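Side-chain contacts in EreC (Klebsiella pneumoniae, PDB 6XCQ), which probably inactivates macrolide antibiotics such as erythromycin by hydrolysing the ester of their lactone ring: residues I95-G100 / S130-V135; A78-I83 / L136-S141; S124-F129 / D196-V201; A104-E109 / P163-A168. The protein carries 1 engineered substitution. All coordinates share one frame; numbering follows the deposited sequence. Where two conformers were deposited one is given.

Contact 1 of 4, residues I95-G100 / S130-V135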
# COMPACT_ATOMS: atom_id res chain seq x y z
N ILE A 95 -3.20 11.11 0.34
CA ILE A 95 -3.24 9.79 -0.28
C ILE A 95 -2.02 9.01 0.19
O ILE A 95 -0.89 9.50 0.08
CB ILE A 95 -3.25 9.88 -1.81
CG1 ILE A 95 -4.54 10.58 -2.29
CG2 ILE A 95 -3.14 8.48 -2.43
CD1 ILE A 95 -4.73 10.51 -3.78
N GLY A 96 -2.24 7.80 0.68
CA GLY A 96 -1.15 6.93 1.10
C GLY A 96 -0.95 5.81 0.10
O GLY A 96 -1.92 5.25 -0.41
N LEU A 97 0.31 5.49 -0.17
CA LEU A 97 0.67 4.47 -1.16
C LEU A 97 1.57 3.42 -0.53
O LEU A 97 2.31 3.69 0.43
CB LEU A 97 1.41 5.10 -2.35
CG LEU A 97 0.81 6.38 -2.95
CD1 LEU A 97 1.82 7.03 -3.87
CD2 LEU A 97 -0.46 6.04 -3.73
N GLU A 98 1.55 2.23 -1.12
CA GLU A 98 2.51 1.17 -0.80
C GLU A 98 3.88 1.49 -1.41
O GLU A 98 4.37 0.82 -2.32
CB GLU A 98 2.01 -0.18 -1.29
CG GLU A 98 0.70 -0.67 -0.67
CD GLU A 98 0.33 -2.05 -1.18
OE1 GLU A 98 -0.60 -2.18 -2.02
OE2 GLU A 98 0.99 -3.02 -0.75
N CYS A 99 4.52 2.52 -0.87
CA CYS A 99 5.93 2.75 -1.12
C CYS A 99 6.50 3.40 0.13
O CYS A 99 5.76 3.79 1.04
CB CYS A 99 6.18 3.68 -2.31
SG CYS A 99 5.45 5.31 -2.11
N GLY A 100 7.83 3.51 0.17
CA GLY A 100 8.48 4.11 1.32
C GLY A 100 8.33 5.62 1.34
O GLY A 100 7.94 6.25 0.36
N SER A 130 4.74 0.78 -12.09
CA SER A 130 3.72 -0.15 -12.58
C SER A 130 2.53 -0.24 -11.64
O SER A 130 1.39 -0.42 -12.09
CB SER A 130 4.33 -1.54 -12.78
OG SER A 130 5.43 -1.49 -13.68
N LEU A 131 2.76 -0.14 -10.33
CA LEU A 131 1.66 -0.25 -9.37
C LEU A 131 0.75 0.96 -9.41
O LEU A 131 -0.48 0.83 -9.31
CB LEU A 131 2.21 -0.42 -7.95
CG LEU A 131 2.67 -1.82 -7.56
CD1 LEU A 131 3.43 -1.72 -6.26
CD2 LEU A 131 1.46 -2.74 -7.42
N TYR A 132 1.32 2.16 -9.55
CA TYR A 132 0.56 3.39 -9.37
C TYR A 132 0.68 4.39 -10.52
O TYR A 132 0.05 5.44 -10.45
CB TYR A 132 1.00 4.08 -8.08
CG TYR A 132 0.71 3.31 -6.81
CD1 TYR A 132 -0.60 3.13 -6.37
CD2 TYR A 132 1.75 2.80 -6.02
CE1 TYR A 132 -0.88 2.43 -5.16
CE2 TYR A 132 1.48 2.10 -4.83
CZ TYR A 132 0.17 1.93 -4.41
OH TYR A 132 -0.09 1.26 -3.23
N GLY A 133 1.45 4.08 -11.57
CA GLY A 133 1.73 5.08 -12.59
C GLY A 133 0.49 5.69 -13.19
O GLY A 133 0.40 6.91 -13.39
N SER A 134 -0.51 4.86 -13.48
CA SER A 134 -1.71 5.34 -14.15
C SER A 134 -2.45 6.35 -13.28
O SER A 134 -2.84 7.43 -13.74
CB SER A 134 -2.59 4.13 -14.49
OG SER A 134 -2.05 3.46 -15.63
N VAL A 135 -2.67 6.00 -12.00
CA VAL A 135 -3.35 6.91 -11.08
C VAL A 135 -2.51 8.15 -10.84
O VAL A 135 -3.04 9.27 -10.75
CB VAL A 135 -3.69 6.19 -9.76
CG1 VAL A 135 -4.18 7.18 -8.72
CG2 VAL A 135 -4.74 5.11 -9.98

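Contact 2 of 4, residues A78-I83 / L136-S141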
# COMPACT_ATOMS: atom_id res chain seq x y z
N ALA A 78 -11.39 3.19 -11.40
CA ALA A 78 -12.32 3.29 -10.27
C ALA A 78 -11.68 4.03 -9.11
O ALA A 78 -12.37 4.77 -8.39
CB ALA A 78 -12.79 1.91 -9.82
N ARG A 79 -10.38 3.84 -8.89
CA ARG A 79 -9.71 4.56 -7.81
C ARG A 79 -9.74 6.06 -8.07
O ARG A 79 -10.02 6.85 -7.16
CB ARG A 79 -8.27 4.09 -7.65
CG ARG A 79 -8.15 2.78 -6.93
CD ARG A 79 -6.71 2.33 -6.86
NE ARG A 79 -6.55 1.38 -5.77
CZ ARG A 79 -5.40 0.80 -5.45
NH1 ARG A 79 -4.31 1.05 -6.16
NH2 ARG A 79 -5.36 -0.05 -4.43
N ALA A 80 -9.46 6.48 -9.31
CA ALA A 80 -9.49 7.90 -9.62
C ALA A 80 -10.88 8.48 -9.37
O ALA A 80 -11.01 9.58 -8.82
CB ALA A 80 -9.05 8.14 -11.06
N SER A 81 -11.92 7.75 -9.76
CA SER A 81 -13.28 8.25 -9.53
C SER A 81 -13.57 8.39 -8.04
O SER A 81 -14.16 9.38 -7.60
CB SER A 81 -14.30 7.32 -10.19
OG SER A 81 -14.25 7.47 -11.60
N LEU A 82 -13.20 7.39 -7.24
CA LEU A 82 -13.52 7.45 -5.83
C LEU A 82 -12.63 8.46 -5.10
O LEU A 82 -13.04 9.02 -4.08
CB LEU A 82 -13.40 6.06 -5.21
CG LEU A 82 -14.64 5.24 -5.54
CD1 LEU A 82 -14.43 3.76 -5.29
CD2 LEU A 82 -15.82 5.76 -4.73
N ILE A 83 -11.43 8.72 -5.61
CA ILE A 83 -10.63 9.83 -5.10
C ILE A 83 -11.37 11.15 -5.32
O ILE A 83 -11.53 11.95 -4.39
CB ILE A 83 -9.23 9.84 -5.75
CG1 ILE A 83 -8.40 8.66 -5.23
CG2 ILE A 83 -8.48 11.14 -5.47
CD1 ILE A 83 -7.18 8.33 -6.09
N LEU A 136 -1.19 7.99 -10.73
CA LEU A 136 -0.34 9.14 -10.41
C LEU A 136 -0.36 10.17 -11.54
O LEU A 136 -0.44 11.38 -11.28
CB LEU A 136 1.09 8.67 -10.15
CG LEU A 136 1.32 8.03 -8.79
CD1 LEU A 136 2.66 7.29 -8.78
CD2 LEU A 136 1.28 9.10 -7.74
N ILE A 137 -0.28 9.71 -12.79
CA ILE A 137 -0.36 10.61 -13.94
C ILE A 137 -1.70 11.33 -13.95
O ILE A 137 -1.77 12.54 -14.21
CB ILE A 137 -0.12 9.85 -15.25
CG1 ILE A 137 1.28 9.26 -15.30
CG2 ILE A 137 -0.35 10.77 -16.46
CD1 ILE A 137 1.40 8.13 -16.36
N TRP A 138 -2.78 10.61 -13.65
CA TRP A 138 -4.09 11.25 -13.57
C TRP A 138 -4.13 12.26 -12.42
O TRP A 138 -4.61 13.39 -12.60
CB TRP A 138 -5.19 10.19 -13.40
CG TRP A 138 -6.49 10.84 -13.13
CD1 TRP A 138 -7.35 11.38 -14.04
CD2 TRP A 138 -7.07 11.07 -11.84
NE1 TRP A 138 -8.44 11.92 -13.40
CE2 TRP A 138 -8.30 11.74 -12.05
CE3 TRP A 138 -6.68 10.78 -10.54
CZ2 TRP A 138 -9.12 12.12 -11.01
CZ3 TRP A 138 -7.50 11.15 -9.51
CH2 TRP A 138 -8.71 11.81 -9.74
N ILE A 139 -3.63 11.89 -11.24
CA ILE A 139 -3.67 12.77 -10.08
C ILE A 139 -3.01 14.11 -10.40
O ILE A 139 -3.55 15.19 -10.08
CB ILE A 139 -2.98 12.11 -8.87
CG1 ILE A 139 -3.91 11.13 -8.17
CG2 ILE A 139 -2.50 13.16 -7.88
CD1 ILE A 139 -3.21 10.35 -7.06
N LYS A 140 -1.85 14.07 -11.04
CA LYS A 140 -1.14 15.31 -11.35
C LYS A 140 -1.99 16.22 -12.24
O LYS A 140 -2.10 17.42 -11.97
CB LYS A 140 0.20 15.00 -12.01
CG LYS A 140 1.02 16.23 -12.43
CD LYS A 140 2.39 15.84 -12.96
CE LYS A 140 3.28 17.10 -13.25
NZ LYS A 140 4.66 16.67 -13.66
N SER A 141 -2.60 15.67 -13.29
CA SER A 141 -3.48 16.48 -14.13
C SER A 141 -4.66 17.00 -13.33
O SER A 141 -4.95 18.21 -13.34
CB SER A 141 -3.97 15.66 -15.33
OG SER A 141 -2.89 15.04 -16.00

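Contact 3 of 4, residues S124-F129 / D196-V201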
# COMPACT_ATOMS: atom_id res chain seq x y z
N SER A 124 10.30 7.98 -10.24
CA SER A 124 9.72 6.75 -9.74
C SER A 124 10.60 5.57 -10.13
O SER A 124 11.28 5.60 -11.16
CB SER A 124 8.31 6.55 -10.30
OG SER A 124 8.34 6.57 -11.71
N ASP A 125 10.56 4.54 -9.30
CA ASP A 125 11.25 3.30 -9.57
C ASP A 125 10.31 2.35 -10.31
O ASP A 125 9.11 2.59 -10.39
CB ASP A 125 11.75 2.72 -8.24
CG ASP A 125 12.58 3.73 -7.46
OD1 ASP A 125 13.61 4.19 -8.01
OD2 ASP A 125 12.20 4.10 -6.32
N PRO A 126 10.85 1.27 -10.90
CA PRO A 126 10.00 0.40 -11.75
C PRO A 126 8.74 -0.16 -11.08
O PRO A 126 7.66 -0.10 -11.68
CB PRO A 126 10.97 -0.71 -12.16
CG PRO A 126 12.32 -0.04 -12.18
CD PRO A 126 12.29 1.01 -11.10
N LEU A 127 8.84 -0.74 -9.88
CA LEU A 127 7.63 -1.32 -9.29
C LEU A 127 6.60 -0.25 -8.95
O LEU A 127 5.41 -0.40 -9.25
CB LEU A 127 7.99 -2.15 -8.05
CG LEU A 127 6.81 -2.76 -7.28
CD1 LEU A 127 6.06 -3.82 -8.13
CD2 LEU A 127 7.30 -3.36 -5.97
N THR A 128 7.05 0.86 -8.33
CA THR A 128 6.15 1.97 -8.05
C THR A 128 5.45 2.46 -9.31
O THR A 128 4.24 2.73 -9.31
CB THR A 128 6.93 3.10 -7.40
OG1 THR A 128 7.48 2.63 -6.15
CG2 THR A 128 6.02 4.31 -7.16
N PHE A 129 6.20 2.58 -10.40
CA PHE A 129 5.64 3.03 -11.68
C PHE A 129 4.53 2.10 -12.16
O PHE A 129 3.47 2.56 -12.59
CB PHE A 129 6.77 3.15 -12.70
CG PHE A 129 6.33 3.69 -14.04
CD1 PHE A 129 6.21 5.05 -14.26
CD2 PHE A 129 6.03 2.81 -15.09
CE1 PHE A 129 5.81 5.54 -15.49
CE2 PHE A 129 5.63 3.29 -16.33
CZ PHE A 129 5.51 4.66 -16.53
N ASP A 196 20.35 -4.34 -3.04
CA ASP A 196 20.10 -3.29 -4.02
C ASP A 196 19.07 -3.71 -5.08
O ASP A 196 19.11 -3.21 -6.21
CB ASP A 196 21.40 -2.85 -4.70
CG ASP A 196 22.08 -3.98 -5.47
OD1 ASP A 196 21.49 -5.08 -5.59
OD2 ASP A 196 23.22 -3.77 -5.93
N GLY A 197 18.17 -4.62 -4.74
CA GLY A 197 17.16 -5.04 -5.70
C GLY A 197 16.17 -3.94 -6.03
O GLY A 197 16.12 -2.88 -5.41
N GLN A 198 15.36 -4.19 -7.06
CA GLN A 198 14.27 -3.29 -7.43
C GLN A 198 12.92 -3.88 -7.05
O GLN A 198 11.87 -3.32 -7.41
CB GLN A 198 14.33 -2.97 -8.92
CG GLN A 198 15.36 -1.91 -9.28
CD GLN A 198 14.94 -0.50 -8.89
OE1 GLN A 198 13.79 -0.26 -8.53
NE2 GLN A 198 15.88 0.44 -8.96
N SER A 199 12.93 -5.00 -6.33
CA SER A 199 11.71 -5.59 -5.81
C SER A 199 12.09 -6.48 -4.64
O SER A 199 13.26 -6.82 -4.44
CB SER A 199 10.97 -6.38 -6.90
OG SER A 199 11.66 -7.58 -7.16
N ALA A 200 11.07 -6.88 -3.88
CA ALA A 200 11.30 -7.71 -2.70
C ALA A 200 11.98 -9.03 -3.05
O ALA A 200 12.82 -9.52 -2.30
CB ALA A 200 9.98 -7.98 -1.97
N VAL A 201 11.63 -9.63 -4.19
CA VAL A 201 12.20 -10.93 -4.53
C VAL A 201 13.69 -10.79 -4.83
O VAL A 201 14.50 -11.63 -4.42
CB VAL A 201 11.43 -11.59 -5.68
CG1 VAL A 201 11.22 -10.62 -6.78
CG2 VAL A 201 12.18 -12.80 -6.21
O HOH W 1 15.07 3.28 -9.98

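Contact 4 of 4, residues A104-E109 / P163-A168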
# COMPACT_ATOMS: atom_id res chain seq x y z
N ALA A 104 8.04 8.22 -1.72
CA ALA A 104 6.89 9.10 -1.88
C ALA A 104 7.29 10.56 -1.99
O ALA A 104 6.59 11.34 -2.65
CB ALA A 104 5.91 8.91 -0.71
N SER A 105 8.37 10.99 -1.33
CA SER A 105 8.78 12.39 -1.46
C SER A 105 9.13 12.72 -2.90
O SER A 105 8.82 13.81 -3.39
CB SER A 105 9.95 12.71 -0.52
OG SER A 105 11.06 11.88 -0.82
N ARG A 106 9.75 11.77 -3.60
CA ARG A 106 10.05 11.96 -5.02
C ARG A 106 8.77 12.03 -5.84
O ARG A 106 8.67 12.82 -6.79
CB ARG A 106 10.94 10.83 -5.52
CG ARG A 106 12.25 10.75 -4.75
CD ARG A 106 13.17 9.70 -5.32
NE ARG A 106 14.44 9.67 -4.61
CZ ARG A 106 14.87 8.64 -3.88
NH1 ARG A 106 14.14 7.53 -3.77
NH2 ARG A 106 16.05 8.72 -3.27
N LEU A 107 7.77 11.20 -5.51
CA LEU A 107 6.49 11.31 -6.19
C LEU A 107 5.85 12.68 -5.93
O LEU A 107 5.22 13.26 -6.82
CB LEU A 107 5.57 10.18 -5.77
CG LEU A 107 6.03 8.75 -6.13
CD1 LEU A 107 5.02 7.73 -5.60
CD2 LEU A 107 6.25 8.56 -7.64
N SER A 108 6.02 13.22 -4.71
CA SER A 108 5.48 14.54 -4.43
C SER A 108 6.14 15.60 -5.29
O SER A 108 5.47 16.52 -5.78
CB SER A 108 5.67 14.89 -2.95
OG SER A 108 4.77 14.18 -2.14
N GLU A 109 7.46 15.51 -5.46
CA GLU A 109 8.15 16.38 -6.41
C GLU A 109 7.52 16.29 -7.79
O GLU A 109 7.36 17.31 -8.48
CB GLU A 109 9.62 15.99 -6.51
CG GLU A 109 10.53 16.46 -5.41
CD GLU A 109 11.96 16.13 -5.74
OE1 GLU A 109 12.56 16.85 -6.57
OE2 GLU A 109 12.48 15.12 -5.21
N PRO A 163 17.33 -0.85 1.73
CA PRO A 163 17.45 0.16 2.80
C PRO A 163 18.38 1.32 2.50
O PRO A 163 18.59 2.17 3.38
CB PRO A 163 17.99 -0.66 3.98
CG PRO A 163 18.84 -1.70 3.32
CD PRO A 163 18.10 -2.07 2.03
N ARG A 164 18.94 1.40 1.29
CA ARG A 164 19.95 2.41 0.99
C ARG A 164 19.45 3.82 1.25
O ARG A 164 20.11 4.60 1.95
CB ARG A 164 20.43 2.28 -0.46
CG ARG A 164 21.60 3.21 -0.76
CD ARG A 164 21.74 3.50 -2.25
NE ARG A 164 20.61 4.25 -2.79
CZ ARG A 164 19.76 3.77 -3.69
NH1 ARG A 164 18.76 4.52 -4.13
NH2 ARG A 164 19.91 2.54 -4.15
N ASP A 165 18.30 4.19 0.67
CA ASP A 165 17.77 5.55 0.85
C ASP A 165 17.58 5.86 2.33
O ASP A 165 17.93 6.94 2.80
CB ASP A 165 16.42 5.73 0.14
CG ASP A 165 16.52 5.83 -1.39
OD1 ASP A 165 17.63 6.02 -1.96
OD2 ASP A 165 15.45 5.71 -2.03
N ASP A 166 17.01 4.91 3.08
CA ASP A 166 16.74 5.19 4.49
C ASP A 166 18.03 5.42 5.25
O ASP A 166 18.13 6.36 6.04
CB ASP A 166 15.95 4.04 5.11
CG ASP A 166 14.49 4.02 4.68
OD1 ASP A 166 13.82 5.08 4.73
OD2 ASP A 166 14.00 2.93 4.31
N LEU A 167 19.03 4.56 5.03
CA LEU A 167 20.29 4.68 5.74
C LEU A 167 21.02 5.96 5.36
O LEU A 167 21.69 6.57 6.20
CB LEU A 167 21.18 3.48 5.44
CG LEU A 167 20.81 2.14 6.07
CD1 LEU A 167 21.20 1.02 5.12
CD2 LEU A 167 21.47 1.98 7.43
N ALA A 168 20.92 6.35 4.09
CA ALA A 168 21.62 7.55 3.64
C ALA A 168 21.02 8.80 4.25
O ALA A 168 21.75 9.72 4.64
CB ALA A 168 21.60 7.63 2.11

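Contact 1 of 4, residues I95-G100 / S130-V135
At the C-terminal end of the inner strand 94-97 of the mixed sheet, where the chain leaves the sheet through an inverse gamma turn centred on Glu98, Tyr132 of helix 126-146 packs over Leu97 and reaches the first amide of the turn. The methyl Leu97 CD2 lies over one face of the phenol ring, 4.0 Å from its centroid and 16° off the ring normal, a CH-pi contact. Leu97 CB rests on the same ring farther along, 3.9 Å from Tyr132 CE2. With its ring beside the backbone N (chi1 -64°), Tyr132 extends its hydroxyl past Leu97 to the backbone: Glu98 N donates to Tyr132 OH at 2.8 Å with an N-H...O angle of 162°. The Glu98 side chain crosses the tyrosine at about a right angle, and Glu98 CB lies 3.2 Å from Tyr132 OH, next to the bonded amide. Its carboxylate is held elsewhere, by a salt bridge from OE2 to Arg281. One buried hydroxyl thus accepts from the turn amide of Glu98 and is also hydrogen-bonded to Leu304 O on the adjacent strand 301-304, joining the turn to that strand, while Leu97 lies against the ring face.

Contact 2 of 4, residues A78-I83 / L136-S141
Helices 73-90 and 126-146 come together at Ala80 and Trp138, whose CA atoms are 7.5 Å apart. This is helix-helix packing beside the mixed sheet of the esterase fold, with a small residue on one helix receiving a large aromatic from the other. Ala80 CB stands over one face of the indole, 3.5 Å from the centroid of the six-membered ring and only 9° off its normal, a CH-pi contact. Trp138 CG is anti to the backbone N (chi1 172°), which sends the ring across the gap; chi2 of 83° turns its face to Ala80. Ile83, one helical turn farther on, comes to the indole differently: its branch CG2 lies at the ring edge, near the ring plane, 4.2 Å from Trp138 CZ3. The same tryptophan thus meets one neighbour with its face and the next with its rim. No hydrogen bond joins the two segments, and the fit rests on apolar packing. The indole nitrogen is satisfied outside them, Trp138 NE1 bonding to Gln43 OE1, and the ring also stacks with Tyr142. Toward the sheet, Ile83 and Ile139 both pack on Ile95 of strand 94-97, so the two helices share a patch of that strand. Close to the indole there is also a backbone oxygen, Ala80 O, 3.3 Å from Trp138 CH2.

Contact 3 of 4, residues S124-F129 / D196-V201
The start of helix 126-146 meets the loop that leads into helix 200-208, two helix N termini joined at the surface by Gln198. The CA atoms of Leu127 and Ser199, the latter at the N-cap position of its helix, come within 6.9 Å. Gln198 crosses the ring of Pro126 at about a right angle and sets its carbonyl oxygen against the proline: Gln198 OE1 is 3.2 Å from Pro126 CD and 3.6 Å from Asp125 CB. A bend at chi2 (-74°) turns the amide back to this position. The other half of the amide faces a water, which accepts a weak bond from Gln198 NE2 at 3.1 Å and donates to Asp125 OD1 at 2.6 Å. No direct hydrogen bond joins the segments; the water links amide and carboxylate instead. Leu127 adds a looser contact, its CB 4.1 Å from Gln198 O. Asp125 occupies the N-cap position without a capping bond from its side chain, and its OD2 bonds to Gln103 NE2. Asp125 thus connects three elements: it precedes helix 126-146, binds helix 101-112 through Gln103, and reaches by water the loop before helix 200-208, where Ser199 OG bonds to Leu362 O.

Contact 4 of 4, residues A104-E109 / P163-A168
Charge pairing carries this contact: Arg106 of helix 101-112 and Asp165 in the first turn of helix 164-177 approach from opposite directions and meet through their charged groups. The principal bond runs from Arg106 NH1 to Asp165 OD2, 2.8 Å long with an N-H...O angle of 163°. A weak second bond, Arg106 NH2 to Asp165 OD1, measures 3.4 Å, so the pairing is lopsided. The flat groups are not coplanar. Asp165 lies at the edge of the guanidinium, with OD2 almost in its plane, but the carboxylate is turned by 61° and OD2 is approached from above the carboxylate plane. Arg106 spans the gap with a chain extended from CG to NE.

Within helix 164-177, Arg164 provides a second charge for the same carboxylate: Arg164 NH1 is 2.9 Å from Asp165 OD1, in a salt bridge whose hydrogen bond is bent and weak. Arg106 NH2 and Arg164 NH1 are 5.1 Å apart, both groups drawn to the one carboxylate.

Outside the two segments, the Asp165 side chain also touches Ile102, one turn before Arg106 on helix 101-112. An aspartate shared by two arginines makes a salt-bridge network, here a surface connection between helices 101-112 and 164-177.

From the N terminus, helix 73-90 comes first, and contact 2 joins it to helix 126-146, closing a loop that encloses strand 94-97 and helix 101-112. Contact 1 is nested inside that loop, tying the strand to the same later helix. Contact 4 starts from helix 101-112 and runs on to helix 164-177, crossing contacts 1 and 2. Contact 3 leaves the start of helix 126-146 for the loop before helix 200-208 and crosses all the others. Helix 126-146 thus serves contacts 1, 2 and 3. Leu107 of helix 101-112 touches residues of contacts 1, 2 and 3, linking contact 4 to the sheet-side packing.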